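PDB 4DMI: capsid Protein from Unidentified, which probably serves as a structural protein of a phage capsid, forming pentamers. Local coordinates for residues Val87-Ser93 against Ser131-Asp137. Numbering follows the deposited sequence.
Sequences VVGNLSS and SVPVPFD
F136 lays its ring over the backbone of G89, its hydrogen-bonded partner on the antiparallel strand. A chi1 of 56° sets CG between the backbone N and carbonyl carbon of F136 and folds the ring back across the neighbouring strand rather than out from the sheet. From CB outward, CG stands above the G89 carbonyl O; CD1 and CE1 lie over G89 N, CE1 at 3.3 Å, with V87 O in the ring plane beyond that edge; CD2 and CE2 pass the G89 carbonyl carbon, CE2 ending 3.3 Å from N90 N; CZ lies over G89 CA. That CA makes a CH-pi contact 3.9 Å from the ring centroid of F136; with no side chain at G89, the ring sits directly on its backbone. L91 CD2 comes to 3.7 Å from F136 CE2, while A116 packs nearby.

Beneath the ring, G89 and F136 exchange two N-H...O bonds, as L91 and V134 do; V134 N reaches L91 O at 2.8 Å. On the face bearing N90, P133 and P135, N90 OD1 rests 3.4 Å from CB of each proline.

Beyond the S92-P133 pair the bonding runs on through S93 N to V132 O, and serine side chains add to it. S93 OG accepts V132 N at 2.9 Å, nearly straight at 166°, and S131 OG donates to S93 O (2.8 Å) while also bonding S122 N of a second subunit. N90 and P133 pack on V134 and V132 of that subunit, placing the N90/P133 face against a neighbour in the pentamer. The glycine-aromatic pair belongs to a mixed beta-sheet in which strand 83-95 pairs antiparallel with both 133-142 and 158-167.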
loop_
_atom_site.group_PDB
_atom_site.type_symbol
_atom_site.label_atom_id
_atom_site.label_comp_id
_atom_site.label_asym_id
_atom_site.label_seq_id
_atom_site.Cartn_x
_atom_site.Cartn_y
_atom_site.Cartn_z
ATOM N N VAL B 87 -2.185 -15.732 1.242
ATOM C CA VAL B 87 -3.225 -16.272 2.112
ATOM C C VAL B 87 -3.843 -15.146 2.932
ATOM O O VAL B 87 -3.144 -14.395 3.616
ATOM C CB VAL B 87 -2.680 -17.414 3.021
ATOM C CG1 VAL B 87 -1.459 -16.967 3.807
ATOM C CG2 VAL B 87 -3.765 -17.917 3.950
ATOM N N VAL B 88 -5.159 -15.009 2.817
ATOM C CA VAL B 88 -5.879 -13.900 3.422
ATOM C C VAL B 88 -7.144 -14.405 4.085
ATOM O O VAL B 88 -7.784 -15.339 3.613
ATOM C CB VAL B 88 -6.242 -12.825 2.382
ATOM C CG1 VAL B 88 -5.011 -12.226 1.790
ATOM C CG2 VAL B 88 -7.085 -13.402 1.278
ATOM N N GLY B 89 -7.516 -13.777 5.189
ATOM C CA GLY B 89 -8.675 -14.239 5.926
ATOM C C GLY B 89 -8.766 -13.692 7.324
ATOM O O GLY B 89 -8.216 -12.625 7.603
ATOM N N ASN B 90 -9.478 -14.413 8.187
ATOM C CA ASN B 90 -9.735 -13.966 9.561
ATOM C C ASN B 90 -9.697 -15.107 10.556
ATOM O O ASN B 90 -9.949 -16.273 10.213
ATOM C CB ASN B 90 -11.100 -13.267 9.684
ATOM C CG ASN B 90 -11.150 -11.932 8.970
ATOM O OD1 ASN B 90 -10.584 -10.941 9.431
ATOM N ND2 ASN B 90 -11.838 -11.900 7.826
ATOM N N LEU B 91 -9.389 -14.754 11.800
ATOM C CA LEU B 91 -9.468 -15.677 12.924
ATOM C C LEU B 91 -10.514 -15.176 13.899
ATOM O O LEU B 91 -10.731 -13.965 14.031
ATOM C CB LEU B 91 -8.135 -15.688 13.677
ATOM C CG LEU B 91 -6.843 -15.758 12.865
ATOM C CD1 LEU B 91 -5.644 -15.496 13.778
ATOM C CD2 LEU B 91 -6.727 -17.128 12.200
ATOM N N SER B 92 -11.122 -16.081 14.651
ATOM C CA SER B 92 -11.984 -15.690 15.764
ATOM C C SER B 92 -11.173 -15.172 16.943
ATOM O O SER B 92 -10.469 -15.952 17.579
ATOM C CB SER B 92 -12.750 -16.915 16.279
ATOM O OG SER B 92 -13.538 -17.535 15.271
ATOM N N SER B 93 -11.293 -13.891 17.289
ATOM C CA SER B 93 -10.540 -13.424 18.455
ATOM C C SER B 93 -11.002 -14.080 19.738
ATOM O O SER B 93 -12.181 -14.401 19.920
ATOM C CB SER B 93 -10.580 -11.897 18.617
ATOM O OG SER B 93 -11.802 -11.465 19.214
ATOM N N SER B 131 -15.944 -10.699 20.859
ATOM C CA SER B 131 -14.974 -11.157 19.885
ATOM C C SER B 131 -15.165 -10.450 18.543
ATOM O O SER B 131 -16.287 -10.088 18.157
ATOM C CB SER B 131 -15.134 -12.674 19.722
ATOM O OG SER B 131 -14.371 -13.221 18.654
ATOM N N VAL B 132 -14.049 -10.257 17.844
ATOM C CA VAL B 132 -14.002 -9.642 16.520
ATOM C C VAL B 132 -13.148 -10.517 15.612
ATOM O O VAL B 132 -12.340 -11.322 16.096
ATOM C CB VAL B 132 -13.397 -8.212 16.568
ATOM C CG1 VAL B 132 -14.320 -7.272 17.332
ATOM C CG2 VAL B 132 -11.985 -8.223 17.190
ATOM N N PRO B 133 -13.311 -10.382 14.289
ATOM C CA PRO B 133 -12.344 -11.044 13.410
ATOM C C PRO B 133 -10.937 -10.473 13.602
ATOM O O PRO B 133 -10.772 -9.266 13.854
ATOM C CB PRO B 133 -12.849 -10.691 12.000
ATOM C CG PRO B 133 -13.684 -9.432 12.179
ATOM C CD PRO B 133 -14.316 -9.602 13.542
ATOM N N VAL B 134 -9.933 -11.339 13.522
ATOM C CA VAL B 134 -8.542 -10.896 13.499
ATOM C C VAL B 134 -8.022 -11.152 12.091
ATOM O O VAL B 134 -7.817 -12.298 11.689
ATOM C CB VAL B 134 -7.686 -11.675 14.507
ATOM C CG1 VAL B 134 -6.249 -11.130 14.532
ATOM C CG2 VAL B 134 -8.308 -11.625 15.904
ATOM N N PRO B 135 -7.845 -10.090 11.307
ATOM C CA PRO B 135 -7.466 -10.330 9.908
ATOM C C PRO B 135 -6.002 -10.678 9.702
ATOM O O PRO B 135 -5.115 -10.324 10.490
ATOM C CB PRO B 135 -7.794 -8.994 9.224
ATOM C CG PRO B 135 -7.701 -7.963 10.355
ATOM C CD PRO B 135 -8.218 -8.691 11.569
ATOM N N PHE B 136 -5.754 -11.405 8.620
ATOM C CA PHE B 136 -4.388 -11.639 8.165
ATOM C C PHE B 136 -4.342 -11.541 6.648
ATOM O O PHE B 136 -5.345 -11.804 5.963
ATOM C CB PHE B 136 -3.835 -12.992 8.663
ATOM C CG PHE B 136 -4.693 -14.169 8.285
ATOM C CD1 PHE B 136 -4.564 -14.769 7.039
ATOM C CD2 PHE B 136 -5.658 -14.650 9.166
ATOM C CE1 PHE B 136 -5.380 -15.844 6.682
ATOM C CE2 PHE B 136 -6.473 -15.724 8.822
ATOM C CZ PHE B 136 -6.334 -16.317 7.577
ATOM N N ASP B 137 -3.179 -11.160 6.125
ATOM C CA ASP B 137 -2.947 -11.036 4.689
ATOM C C ASP B 137 -1.447 -11.237 4.488
ATOM O O ASP B 137 -0.645 -10.314 4.677
ATOM C CB ASP B 137 -3.425 -9.663 4.179
ATOM C CG ASP B 137 -3.379 -9.537 2.665
ATOM O OD1 ASP B 137 -2.655 -10.311 2.003
ATOM O OD2 ASP B 137 -4.078 -8.651 2.130
#